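Local coordinates for protein HIRA (Homo sapiens, PDB 5YJE) that cooperates with ASF1A as a histone chaperone subunit in replication-independent chromatin assembly, is required for periodic repression of histone genes, and needs trimerization of HIRA for its activity, at residues 44-49 and 93-98; 74-79 and 89-94; 224-229 and 271-276; 275-280 and 294-299. All blocks are in the same frame, centred on the assembly; numbering follows the deposited sequence. Where two conformers were deposited one is given.

Contact 1 of 4, residues 44-49 and 93-98; sequences PSPQRA and TSRILT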
loop_
_atom_site.group_PDB
_atom_site.type_symbol
_atom_site.label_atom_id
_atom_site.label_comp_id
_atom_site.label_asym_id
_atom_site.label_seq_id
_atom_site.Cartn_x
_atom_site.Cartn_y
_atom_site.Cartn_z
ATOM N N PRO B 44 19.909 21.718 5.384
ATOM C CA PRO B 44 21.139 22.001 6.134
ATOM C C PRO B 44 22.262 22.462 5.209
ATOM O O PRO B 44 22.408 21.978 4.077
ATOM C CB PRO B 44 21.469 20.659 6.809
ATOM C CG PRO B 44 20.190 19.859 6.744
ATOM C CD PRO B 44 19.534 20.297 5.476
ATOM N N SER B 45 23.030 23.443 5.687
ATOM C CA SER B 45 24.152 23.964 4.911
ATOM C C SER B 45 25.284 22.940 4.852
ATOM O O SER B 45 25.528 22.223 5.833
ATOM C CB SER B 45 24.669 25.271 5.513
ATOM O OG SER B 45 23.616 26.190 5.710
ATOM N N PRO B 46 25.975 22.839 3.716
ATOM C CA PRO B 46 27.240 22.089 3.683
ATOM C C PRO B 46 28.233 22.658 4.688
ATOM O O PRO B 46 28.464 23.864 4.740
ATOM C CB PRO B 46 27.731 22.277 2.240
ATOM C CG PRO B 46 26.507 22.603 1.449
ATOM C CD PRO B 46 25.595 23.358 2.391
ATOM N N GLN B 47 28.799 21.776 5.508
ATOM C CA GLN B 47 29.868 22.115 6.432
ATOM C C GLN B 47 31.061 21.207 6.186
ATOM O O GLN B 47 30.904 20.054 5.772
ATOM C CB GLN B 47 29.447 21.951 7.877
ATOM C CG GLN B 47 28.105 22.494 8.229
ATOM C CD GLN B 47 27.802 22.214 9.682
ATOM O OE1 GLN B 47 28.522 22.673 10.573
ATOM N NE2 GLN B 47 26.786 21.410 9.932
ATOM N N ARG B 48 32.262 21.725 6.453
ATOM C CA ARG B 48 33.451 20.881 6.352
ATOM C C ARG B 48 33.413 19.772 7.394
ATOM O O ARG B 48 33.723 18.613 7.096
ATOM C CB ARG B 48 34.729 21.720 6.506
ATOM N N ALA B 49 33.022 20.104 8.617
ATOM C CA ALA B 49 32.934 19.126 9.683
ATOM C C ALA B 49 31.797 19.532 10.597
ATOM O O ALA B 49 31.407 20.699 10.638
ATOM C CB ALA B 49 34.239 19.025 10.476
ATOM N N THR B 93 30.450 8.695 -0.578
ATOM C CA THR B 93 30.967 9.357 -1.770
ATOM C C THR B 93 30.319 10.707 -2.032
ATOM O O THR B 93 30.515 11.262 -3.116
ATOM C CB THR B 93 30.808 8.450 -3.014
ATOM O OG1 THR B 93 29.428 8.117 -3.218
ATOM C CG2 THR B 93 31.609 7.166 -2.855
ATOM N N SER B 94 29.537 11.243 -1.088
ATOM C CA SER B 94 29.021 12.604 -1.202
ATOM C C SER B 94 28.996 13.249 0.175
ATOM O O SER B 94 29.081 12.572 1.205
ATOM C CB SER B 94 27.624 12.660 -1.855
ATOM O OG SER B 94 26.734 11.777 -1.225
ATOM N N ARG B 95 28.903 14.579 0.182
ATOM C CA ARG B 95 28.914 15.314 1.444
ATOM C C ARG B 95 27.704 14.960 2.306
ATOM O O ARG B 95 26.568 14.926 1.829
ATOM C CB ARG B 95 28.952 16.818 1.180
ATOM C CG ARG B 95 30.059 17.209 0.235
ATOM C CD ARG B 95 30.847 18.422 0.710
ATOM N NE ARG B 95 30.155 19.700 0.550
ATOM C CZ ARG B 95 29.859 20.249 -0.622
ATOM N NH1 ARG B 95 29.255 21.429 -0.672
ATOM N NH2 ARG B 95 30.146 19.610 -1.748
ATOM N N ILE B 96 27.962 14.683 3.577
ATOM C CA ILE B 96 26.907 14.452 4.556
ATOM C C ILE B 96 26.384 15.795 5.065
ATOM O O ILE B 96 27.149 16.619 5.579
ATOM C CB ILE B 96 27.414 13.577 5.709
ATOM C CG1 ILE B 96 27.869 12.223 5.153
ATOM C CG2 ILE B 96 26.312 13.406 6.770
ATOM C CD1 ILE B 96 28.817 11.453 6.057
ATOM N N LEU B 97 25.072 16.010 4.916
ATOM C CA LEU B 97 24.381 17.230 5.322
ATOM C C LEU B 97 23.830 17.128 6.735
ATOM O O LEU B 97 23.990 18.061 7.531
ATOM C CB LEU B 97 23.250 17.544 4.344
ATOM C CG LEU B 97 23.676 17.948 2.941
ATOM C CD1 LEU B 97 22.464 18.122 1.977
ATOM C CD2 LEU B 97 24.527 19.230 3.041
ATOM N N THR B 98 23.179 16.016 7.082
ATOM C CA THR B 98 22.753 15.876 8.472
ATOM C C THR B 98 22.756 14.401 8.819
ATOM O O THR B 98 23.028 13.548 7.977
ATOM C CB THR B 98 21.370 16.534 8.747
ATOM O OG1 THR B 98 21.041 16.396 10.132
ATOM C CG2 THR B 98 20.220 15.892 7.944
#

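Contact 2 of 4, residues 74-79 and 89-94; sequences VKLSRL and ETVLTS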
loop_
_atom_site.group_PDB
_atom_site.type_symbol
_atom_site.label_atom_id
_atom_site.label_comp_id
_atom_site.label_asym_id
_atom_site.label_seq_id
_atom_site.Cartn_x
_atom_site.Cartn_y
_atom_site.Cartn_z
ATOM N N VAL B 74 37.337 9.792 -6.796
ATOM C CA VAL B 74 36.135 9.857 -5.969
ATOM C C VAL B 74 36.463 10.557 -4.653
ATOM O O VAL B 74 37.275 10.066 -3.857
ATOM C CB VAL B 74 35.569 8.452 -5.717
ATOM C CG1 VAL B 74 34.318 8.523 -4.868
ATOM C CG2 VAL B 74 35.313 7.729 -7.047
ATOM N N LYS B 75 35.833 11.707 -4.433
ATOM C CA LYS B 75 35.936 12.427 -3.167
ATOM C C LYS B 75 35.139 11.715 -2.078
ATOM O O LYS B 75 33.962 11.406 -2.270
ATOM C CB LYS B 75 35.408 13.853 -3.333
ATOM C CG LYS B 75 36.246 14.741 -4.241
ATOM C CD LYS B 75 35.875 16.215 -4.058
ATOM C CE LYS B 75 35.189 16.790 -5.294
ATOM N NZ LYS B 75 33.772 16.315 -5.450
ATOM N N LEU B 76 35.766 11.486 -0.925
ATOM C CA LEU B 76 35.158 10.748 0.172
ATOM C C LEU B 76 34.887 11.664 1.357
ATOM O O LEU B 76 35.664 12.579 1.646
ATOM C CB LEU B 76 36.066 9.602 0.642
ATOM C CG LEU B 76 36.523 8.526 -0.365
ATOM C CD1 LEU B 76 37.458 7.543 0.346
ATOM C CD2 LEU B 76 35.369 7.776 -1.019
ATOM N N SER B 77 33.792 11.385 2.045
ATOM C CA SER B 77 33.468 11.990 3.313
ATOM C C SER B 77 33.436 10.890 4.356
ATOM O O SER B 77 33.060 9.758 4.066
ATOM C CB SER B 77 32.116 12.732 3.248
ATOM O OG SER B 77 32.106 13.695 2.204
ATOM N N ARG B 78 33.828 11.231 5.576
ATOM C CA ARG B 78 33.901 10.281 6.671
ATOM C C ARG B 78 32.707 10.441 7.590
ATOM O O ARG B 78 32.284 11.565 7.897
ATOM C CB ARG B 78 35.184 10.455 7.491
ATOM C CG ARG B 78 36.446 10.176 6.740
ATOM C CD ARG B 78 37.666 10.399 7.636
ATOM N NE ARG B 78 37.771 9.375 8.672
ATOM C CZ ARG B 78 38.730 9.337 9.589
ATOM N NH1 ARG B 78 39.674 10.279 9.612
ATOM N NH2 ARG B 78 38.734 8.367 10.495
ATOM N N LEU B 79 32.208 9.302 8.055
ATOM C CA LEU B 79 31.212 9.215 9.111
ATOM C C LEU B 79 31.807 8.370 10.231
ATOM O O LEU B 79 32.236 7.237 9.993
ATOM C CB LEU B 79 29.900 8.602 8.591
ATOM C CG LEU B 79 28.880 8.090 9.613
ATOM C CD1 LEU B 79 28.330 9.259 10.437
ATOM C CD2 LEU B 79 27.742 7.304 8.904
ATOM N N GLU B 89 33.641 3.557 11.992
ATOM C CA GLU B 89 33.619 4.594 10.973
ATOM C C GLU B 89 33.424 3.975 9.595
ATOM O O GLU B 89 33.414 2.756 9.431
ATOM C CB GLU B 89 34.874 5.474 11.032
ATOM C CG GLU B 89 36.193 4.784 10.855
ATOM C CD GLU B 89 37.356 5.754 11.060
ATOM O OE1 GLU B 89 37.491 6.275 12.188
ATOM O OE2 GLU B 89 38.124 6.031 10.099
ATOM N N THR B 90 33.209 4.844 8.612
ATOM C CA THR B 90 32.896 4.436 7.252
ATOM C C THR B 90 33.060 5.674 6.388
ATOM O O THR B 90 33.216 6.789 6.903
ATOM C CB THR B 90 31.474 3.826 7.131
ATOM O OG1 THR B 90 31.352 3.160 5.882
ATOM C CG2 THR B 90 30.348 4.884 7.188
ATOM N N VAL B 91 33.020 5.466 5.069
ATOM C CA VAL B 91 33.111 6.559 4.110
ATOM C C VAL B 91 31.889 6.552 3.199
ATOM O O VAL B 91 31.261 5.517 2.948
ATOM C CB VAL B 91 34.401 6.495 3.267
ATOM C CG1 VAL B 91 35.618 6.728 4.150
ATOM C CG2 VAL B 91 34.503 5.173 2.571
ATOM N N LEU B 92 31.564 7.735 2.696
ATOM C CA LEU B 92 30.506 7.944 1.727
ATOM C C LEU B 92 31.103 8.744 0.581
ATOM O O LEU B 92 32.146 9.379 0.734
ATOM C CB LEU B 92 29.300 8.685 2.358
ATOM C CG LEU B 92 28.573 7.759 3.341
ATOM C CD1 LEU B 92 29.051 7.931 4.758
ATOM C CD2 LEU B 92 27.049 7.862 3.223
ATOM N N THR B 93 30.450 8.695 -0.578
ATOM C CA THR B 93 30.967 9.357 -1.770
ATOM C C THR B 93 30.319 10.707 -2.032
ATOM O O THR B 93 30.515 11.262 -3.116
ATOM C CB THR B 93 30.808 8.450 -3.014
ATOM O OG1 THR B 93 29.428 8.117 -3.218
ATOM C CG2 THR B 93 31.609 7.166 -2.855
ATOM N N SER B 94 29.537 11.243 -1.088
ATOM C CA SER B 94 29.021 12.604 -1.202
ATOM C C SER B 94 28.996 13.249 0.175
ATOM O O SER B 94 29.081 12.572 1.205
ATOM C CB SER B 94 27.624 12.660 -1.855
ATOM O OG SER B 94 26.734 11.777 -1.225
#

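Contact 3 of 4, residues 224-229 and 271-276; sequences QCADFR and ETTLAY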
loop_
_atom_site.group_PDB
_atom_site.type_symbol
_atom_site.label_atom_id
_atom_site.label_comp_id
_atom_site.label_asym_id
_atom_site.label_seq_id
_atom_site.Cartn_x
_atom_site.Cartn_y
_atom_site.Cartn_z
ATOM N N GLN B 224 -11.558 19.577 30.331
ATOM C CA GLN B 224 -11.806 20.315 31.572
ATOM C C GLN B 224 -13.243 20.137 32.071
ATOM O O GLN B 224 -13.501 20.239 33.274
ATOM C CB GLN B 224 -11.473 21.799 31.388
ATOM N N CYS B 225 -14.182 19.851 31.180
ATOM C CA CYS B 225 -15.567 19.673 31.579
ATOM C C CYS B 225 -15.985 18.211 31.648
ATOM O O CYS B 225 -17.117 17.925 32.043
ATOM C CB CYS B 225 -16.475 20.461 30.635
ATOM S SG CYS B 225 -16.214 22.256 30.783
ATOM N N ALA B 226 -15.099 17.285 31.298
ATOM C CA ALA B 226 -15.409 15.871 31.414
ATOM C C ALA B 226 -15.454 15.458 32.880
ATOM O O ALA B 226 -14.514 15.715 33.638
ATOM C CB ALA B 226 -14.372 15.040 30.654
ATOM N N ASP B 227 -16.531 14.780 33.267
ATOM C CA ASP B 227 -16.778 14.355 34.643
ATOM C C ASP B 227 -16.876 12.835 34.667
ATOM O O ASP B 227 -17.885 12.264 34.244
ATOM C CB ASP B 227 -18.051 15.014 35.186
ATOM C CG ASP B 227 -18.501 14.430 36.522
ATOM O OD1 ASP B 227 -17.674 13.785 37.203
ATOM O OD2 ASP B 227 -19.679 14.630 36.898
ATOM N N PHE B 228 -15.836 12.183 35.171
ATOM C CA PHE B 228 -15.765 10.727 35.190
ATOM C C PHE B 228 -14.820 10.333 36.315
ATOM O O PHE B 228 -14.132 11.179 36.892
ATOM C CB PHE B 228 -15.297 10.169 33.832
ATOM C CG PHE B 228 -13.935 10.660 33.423
ATOM C CD1 PHE B 228 -13.794 11.870 32.762
ATOM C CD2 PHE B 228 -12.794 9.926 33.733
ATOM C CE1 PHE B 228 -12.530 12.343 32.418
ATOM C CE2 PHE B 228 -11.536 10.385 33.392
ATOM C CZ PHE B 228 -11.396 11.593 32.735
ATOM N N ARG B 229 -14.791 9.035 36.614
ATOM C CA ARG B 229 -13.938 8.481 37.673
ATOM C C ARG B 229 -12.704 7.778 37.103
ATOM O O ARG B 229 -12.768 6.606 36.719
ATOM C CB ARG B 229 -14.731 7.502 38.547
ATOM N N GLU B 271 -22.657 14.123 27.680
ATOM C CA GLU B 271 -22.320 13.917 26.278
ATOM C C GLU B 271 -20.914 14.420 25.996
ATOM O O GLU B 271 -20.169 13.797 25.232
ATOM C CB GLU B 271 -23.360 14.576 25.364
ATOM C CG GLU B 271 -24.773 13.989 25.573
ATOM C CD GLU B 271 -25.657 13.959 24.324
ATOM O OE1 GLU B 271 -25.319 14.563 23.273
ATOM O OE2 GLU B 271 -26.719 13.305 24.403
ATOM N N THR B 272 -20.512 15.517 26.644
ATOM C CA THR B 272 -19.132 15.962 26.500
ATOM C C THR B 272 -18.172 14.967 27.130
ATOM O O THR B 272 -17.107 14.697 26.568
ATOM C CB THR B 272 -18.935 17.353 27.091
ATOM O OG1 THR B 272 -19.161 17.303 28.498
ATOM C CG2 THR B 272 -19.874 18.356 26.449
ATOM N N THR B 273 -18.550 14.376 28.261
ATOM C CA THR B 273 -17.687 13.389 28.902
ATOM C C THR B 273 -17.517 12.157 28.016
ATOM O O THR B 273 -16.399 11.650 27.852
ATOM C CB THR B 273 -18.252 13.011 30.277
ATOM O OG1 THR B 273 -18.230 14.164 31.118
ATOM C CG2 THR B 273 -17.424 11.921 30.945
ATOM N N LEU B 274 -18.615 11.681 27.420
ATOM C CA LEU B 274 -18.557 10.551 26.502
ATOM C C LEU B 274 -17.677 10.872 25.291
ATOM O O LEU B 274 -16.802 10.084 24.918
ATOM C CB LEU B 274 -19.964 10.186 26.045
ATOM C CG LEU B 274 -20.712 8.937 26.518
ATOM C CD1 LEU B 274 -21.790 8.621 25.519
ATOM C CD2 LEU B 274 -19.833 7.742 26.688
ATOM N N ALA B 275 -17.908 12.031 24.664
ATOM C CA ALA B 275 -17.128 12.430 23.503
ATOM C C ALA B 275 -15.647 12.512 23.845
ATOM O O ALA B 275 -14.802 12.005 23.103
ATOM C CB ALA B 275 -17.628 13.769 22.963
ATOM N N TYR B 276 -15.324 13.104 24.994
ATOM C CA TYR B 276 -13.943 13.191 25.435
ATOM C C TYR B 276 -13.314 11.815 25.601
ATOM O O TYR B 276 -12.203 11.571 25.108
ATOM C CB TYR B 276 -13.850 13.966 26.743
ATOM C CG TYR B 276 -12.459 13.892 27.361
ATOM C CD1 TYR B 276 -11.391 14.566 26.778
ATOM C CD2 TYR B 276 -12.207 13.128 28.504
ATOM C CE1 TYR B 276 -10.117 14.508 27.324
ATOM C CE2 TYR B 276 -10.937 13.074 29.068
ATOM C CZ TYR B 276 -9.896 13.771 28.466
ATOM O OH TYR B 276 -8.626 13.734 28.984
#

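Contact 4 of 4, residues 275-280 and 294-299; sequences AYLENQ and RHWLLV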
loop_
_atom_site.group_PDB
_atom_site.type_symbol
_atom_site.label_atom_id
_atom_site.label_comp_id
_atom_site.label_asym_id
_atom_site.label_seq_id
_atom_site.Cartn_x
_atom_site.Cartn_y
_atom_site.Cartn_z
ATOM N N ALA B 275 -17.908 12.031 24.664
ATOM C CA ALA B 275 -17.128 12.430 23.503
ATOM C C ALA B 275 -15.647 12.512 23.845
ATOM O O ALA B 275 -14.802 12.005 23.103
ATOM C CB ALA B 275 -17.628 13.769 22.963
ATOM N N TYR B 276 -15.324 13.104 24.994
ATOM C CA TYR B 276 -13.943 13.191 25.435
ATOM C C TYR B 276 -13.314 11.815 25.601
ATOM O O TYR B 276 -12.203 11.571 25.108
ATOM C CB TYR B 276 -13.850 13.966 26.743
ATOM C CG TYR B 276 -12.459 13.892 27.361
ATOM C CD1 TYR B 276 -11.391 14.566 26.778
ATOM C CD2 TYR B 276 -12.207 13.128 28.504
ATOM C CE1 TYR B 276 -10.117 14.508 27.324
ATOM C CE2 TYR B 276 -10.937 13.074 29.068
ATOM C CZ TYR B 276 -9.896 13.771 28.466
ATOM O OH TYR B 276 -8.626 13.734 28.984
ATOM N N LEU B 277 -13.977 10.917 26.335
ATOM C CA LEU B 277 -13.362 9.621 26.610
ATOM C C LEU B 277 -13.237 8.780 25.340
ATOM O O LEU B 277 -12.257 8.042 25.169
ATOM C CB LEU B 277 -14.141 8.877 27.699
ATOM C CG LEU B 277 -14.044 9.436 29.131
ATOM C CD1 LEU B 277 -15.065 8.789 30.066
ATOM C CD2 LEU B 277 -12.637 9.279 29.713
ATOM N N GLU B 278 -14.210 8.893 24.433
ATOM C CA GLU B 278 -14.100 8.229 23.140
ATOM C C GLU B 278 -12.940 8.806 22.325
ATOM O O GLU B 278 -12.223 8.070 21.649
ATOM C CB GLU B 278 -15.429 8.341 22.382
ATOM C CG GLU B 278 -16.530 7.448 22.940
ATOM C CD GLU B 278 -17.941 7.746 22.379
ATOM O OE1 GLU B 278 -18.905 7.116 22.864
ATOM O OE2 GLU B 278 -18.096 8.594 21.459
ATOM N N ASN B 279 -12.755 10.121 22.374
ATOM C CA ASN B 279 -11.609 10.767 21.746
ATOM C C ASN B 279 -10.297 10.218 22.294
ATOM O O ASN B 279 -9.376 9.927 21.530
ATOM C CB ASN B 279 -11.670 12.279 21.966
ATOM C CG ASN B 279 -12.597 12.987 20.983
ATOM O OD1 ASN B 279 -12.829 12.503 19.875
ATOM N ND2 ASN B 279 -13.125 14.149 21.388
ATOM N N GLN B 280 -10.194 10.075 23.618
ATOM C CA GLN B 280 -8.982 9.534 24.240
ATOM C C GLN B 280 -8.708 8.110 23.781
ATOM O O GLN B 280 -7.573 7.767 23.429
ATOM C CB GLN B 280 -9.104 9.570 25.767
ATOM C CG GLN B 280 -9.077 10.949 26.379
ATOM C CD GLN B 280 -7.820 11.710 25.994
ATOM O OE1 GLN B 280 -7.745 12.278 24.909
ATOM N NE2 GLN B 280 -6.820 11.717 26.883
ATOM N N ARG B 294 -5.332 0.586 26.615
ATOM C CA ARG B 294 -5.976 -0.215 27.647
ATOM C C ARG B 294 -6.476 0.662 28.793
ATOM O O ARG B 294 -7.602 0.489 29.275
ATOM C CB ARG B 294 -5.009 -1.277 28.158
ATOM C CG ARG B 294 -5.519 -2.035 29.363
ATOM C CD ARG B 294 -4.541 -3.098 29.842
ATOM N NE ARG B 294 -4.963 -3.612 31.136
ATOM C CZ ARG B 294 -4.755 -2.976 32.284
ATOM N NH1 ARG B 294 -4.116 -1.807 32.291
ATOM N NH2 ARG B 294 -5.183 -3.507 33.421
ATOM N N HIS B 295 -5.661 1.622 29.225
ATOM C CA HIS B 295 -6.061 2.508 30.307
ATOM C C HIS B 295 -7.346 3.264 29.968
ATOM O O HIS B 295 -8.322 3.236 30.731
ATOM C CB HIS B 295 -4.931 3.489 30.610
ATOM C CG HIS B 295 -5.336 4.584 31.541
ATOM N ND1 HIS B 295 -5.664 4.348 32.859
ATOM C CD2 HIS B 295 -5.503 5.912 31.341
ATOM C CE1 HIS B 295 -5.989 5.490 33.439
ATOM N NE2 HIS B 295 -5.899 6.454 32.540
ATOM N N TRP B 296 -7.360 3.950 28.822
ATOM C CA TRP B 296 -8.518 4.763 28.475
ATOM C C TRP B 296 -9.742 3.917 28.138
ATOM O O TRP B 296 -10.873 4.336 28.412
ATOM C CB TRP B 296 -8.168 5.694 27.323
ATOM C CG TRP B 296 -7.317 6.795 27.772
ATOM C CD1 TRP B 296 -6.004 6.974 27.501
ATOM C CD2 TRP B 296 -7.710 7.890 28.612
ATOM N NE1 TRP B 296 -5.549 8.118 28.104
ATOM C CE2 TRP B 296 -6.576 8.699 28.796
ATOM C CE3 TRP B 296 -8.920 8.264 29.225
ATOM C CZ2 TRP B 296 -6.602 9.858 29.561
ATOM C CZ3 TRP B 296 -8.951 9.411 29.978
ATOM C CH2 TRP B 296 -7.802 10.203 30.139
ATOM N N LEU B 297 -9.551 2.741 27.542
ATOM C CA LEU B 297 -10.683 1.852 27.329
ATOM C C LEU B 297 -11.299 1.452 28.656
ATOM O O LEU B 297 -12.526 1.347 28.771
ATOM C CB LEU B 297 -10.258 0.610 26.550
ATOM C CG LEU B 297 -11.361 -0.436 26.331
ATOM C CD1 LEU B 297 -12.426 0.083 25.352
ATOM C CD2 LEU B 297 -10.795 -1.794 25.865
ATOM N N LEU B 298 -10.467 1.254 29.681
ATOM C CA LEU B 298 -11.004 0.812 30.961
ATOM C C LEU B 298 -11.724 1.942 31.702
ATOM O O LEU B 298 -12.780 1.721 32.313
ATOM C CB LEU B 298 -9.896 0.244 31.835
ATOM C CG LEU B 298 -9.427 -1.069 31.160
ATOM C CD1 LEU B 298 -8.301 -1.824 31.909
ATOM C CD2 LEU B 298 -10.626 -1.979 30.774
ATOM N N VAL B 299 -11.196 3.168 31.635
ATOM C CA VAL B 299 -11.933 4.317 32.158
ATOM C C VAL B 299 -13.259 4.470 31.417
ATOM O O VAL B 299 -14.313 4.685 32.025
ATOM C CB VAL B 299 -11.067 5.582 32.045
ATOM C CG1 VAL B 299 -11.885 6.800 32.398
ATOM C CG2 VAL B 299 -9.811 5.458 32.909
#

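Contact 1 of 4, residues 44-49 and 93-98
Pro-46 lies at the edge of a charged group, the guanidinium of Arg-95, while Pro-44 rests against Thr-98 and Leu-97 packs on the loop between the two prolines. The Pro-46 ring comes in close to the guanidinium plane, with CB 3.4 Å from Arg-95 NH1 and CG 3.7 Å from the same nitrogen. Arg-95 bends at chi2 and again at chi3 (-75°), bringing the guanidinium alongside Pro-46. The other terminal nitrogen, NH2, forms a salt bridge with Glu-111, so the proline meets a group whose charge is already engaged.

In the middle, Leu-97 sets CD2 against the loop backbone, 3.6 Å from Pro-44 O and 3.9 Å from Pro-46 N; the same methyl meets Pro-46 CG at 4.2 Å. At the far end Pro-44 CG rests 4.1 Å from Thr-98 CB. Leu-97 and Thr-98 together form a classic beta bulge opposite Ala-109. The loop before strand 49-53 is thus packed on strand 96-101, the edge strand of the next four-stranded antiparallel sheet, a succession of sheets consistent with a beta-propeller relative. Pro-44 to Pro-46 have extended, polyproline-like angles. Ser-45, a known phosphorylation site that is unmodified in this model, points away from the strand. Polar ties run beside the contact: Asn-66 accepts from Ile-96 N and donates to Gln-47 O.

The interface is nonpolar carbon against carbon, backbone and guanidinium, so the loop is held by shape while Asn-66 and Glu-111 supply the directional bonds around it.

Contact 2 of 4, residues 74-79 and 89-94
Ser-77 faces Leu-92 and Leu-79 faces Thr-90 as hydrogen-bonded pairs, with Arg-78 and Val-91 as the non-hydrogen-bonded pair between them: strands 74-79 and 89-92 run antiparallel at 148°, the two arms of a hairpin. Ser-77 and Leu-92 exchange N-H and C=O in both directions at 2.9 Å between N and O, and the one from Leu-92 N lies in the carbonyl plane of Ser-77. The pair at Leu-79 and Thr-90 repeats this, though the Thr-90 N-H is more bent (138°).

Leu-79, Thr-90 and Leu-92 share a face with Ser-77. Leu-79 and Thr-90 lie side by side, Leu-79 CD2 3.9 Å from Thr-90 CG2, and Leu-92 CD1 closes on Leu-79 CB at 4.0 Å; Val-108 and Phe-118 of the next sheet pack against this group. On the other face, Arg-78 bends at chi3 to bring NH2 to Glu-89. The carboxylate meets the guanidinium at its edge, the planes 53° apart. The salt bridge is modelled at 2.4 Å from Arg-78 NH2 to Glu-89 OE2, too short to trust in detail. Just past the end of strand 86-92, Thr-93 CG2 touches Val-74 CG1 at 3.6 Å.

One face thus serves the hydrophobic layer between two sheets. The other presents Val-91 and the Arg-78 and Glu-89 pair to the second subunit, whose Glu-271 packs on Val-91 and comes close to Glu-89; the arginine would probably temper that repulsion.

Contact 3 of 4, residues 224-229 and 271-276
Thr-272 comes first, its OG1 4.1 Å from Cys-225 O; that is only proximity, because the hydroxyl is bonded to Gln-269 O one turn back in the helix. Thr-273 follows and does the real work. With OG1 anti to the carbonyl carbon (chi1 -64°), its hydroxyl accepts a straight bond from Asp-227 N, 2.8 Å from N to OG1 and 170° at the hydrogen. The same hydroxyl also bonds Gln-269 O, which fixes its rotation while the oxygen accepts from Asp-227. Its other branch, CG2, sits 4.0 Å from Phe-228 CB.

A turn further on, with CG anti to N (chi1 171°), Tyr-276 sets its ring against two loop residues. Ala-226 CB lies 3.6 Å from Tyr-276 CD2, and Phe-228 CE1 lies 3.8 Å from Tyr-276 CE2, the two aromatic side chains crossing at about a right angle. Phe-228 itself continues onto Val-299 of helix 290-307.

Gln-269 NE2 adds a second tie, to Cys-225 O. The loop after strand 211-217 is thus pinned to helix 266-286 by side-chain to backbone bonds, joining the helical part of this domain close to the third subunit.

Contact 4 of 4, residues 275-280 and 294-299
Gln-280 runs across one face of Trp-296, and its side chain can be followed atom by atom over the indole. CB sits over the face, offset toward the rim, nearest Trp-296 CD2 at 3.6 Å. The next carbon, CG, is centred over the six-membered ring, 3.8 Å from its centroid and only 6° off the normal, a CH-pi contact; CG also lies over a face of the Tyr-276 ring, toward its rim, in the corner between two aromatics. A bend at chi2 then keeps the chain running across the indole instead of out past its rim. CD stays 4.2 Å from Trp-296 CZ2, and NE2 comes down over the face, 3.3 Å from Trp-296 CZ2. The amide plane stands 79° to the ring, close to upright. OE1 is bonded to Gln-248, which fixes the rotation of the amide.

Leu-277 comes at Trp-296 from its edge, Leu-277 CD2 3.7 Å from Trp-296 CZ3, and the same methyl meets Val-299 CG1 at 3.7 Å. Tyr-276 adds its OH, 3.8 Å from Trp-296 CH2. The far face of the indole is taken by His-295 of its own helix.

Segments 275-280 and 294-299 run antiparallel at 156°, their axes 9.2 Å apart, within the helical hairpin of helices 266-286 and 290-307. Leu-244 of helix 243-247 touches both Gln-280 and Trp-296. With both ends of the glutamine amide bonded, its polarity is paid for inside the packing, and the two helices are held by aliphatic and aromatic surface.

Contacts 1 and 2 sit at one end of the chain, with centres 10 Å apart, and share Thr-93 and Ser-94; contacts 3 and 4 lie across the chain's centre, 46 to 57 Å from them between centres, sharing Ala-275 and Tyr-276 of helix 266-286. Contact 1 is a surface pairing of loop and strand, contact 2 a partly buried hairpin and contact 4 the buried helix pair, with contact 3 partly buried. Backbone bonds define contact 2, a single backbone-to-hydroxyl bond crosses contact 3, and contacts 1 and 4 rely on packing. Both ends meet other subunits: contacts 1 and 2 the second, contacts 3 and 4 the third, fitting the trimer.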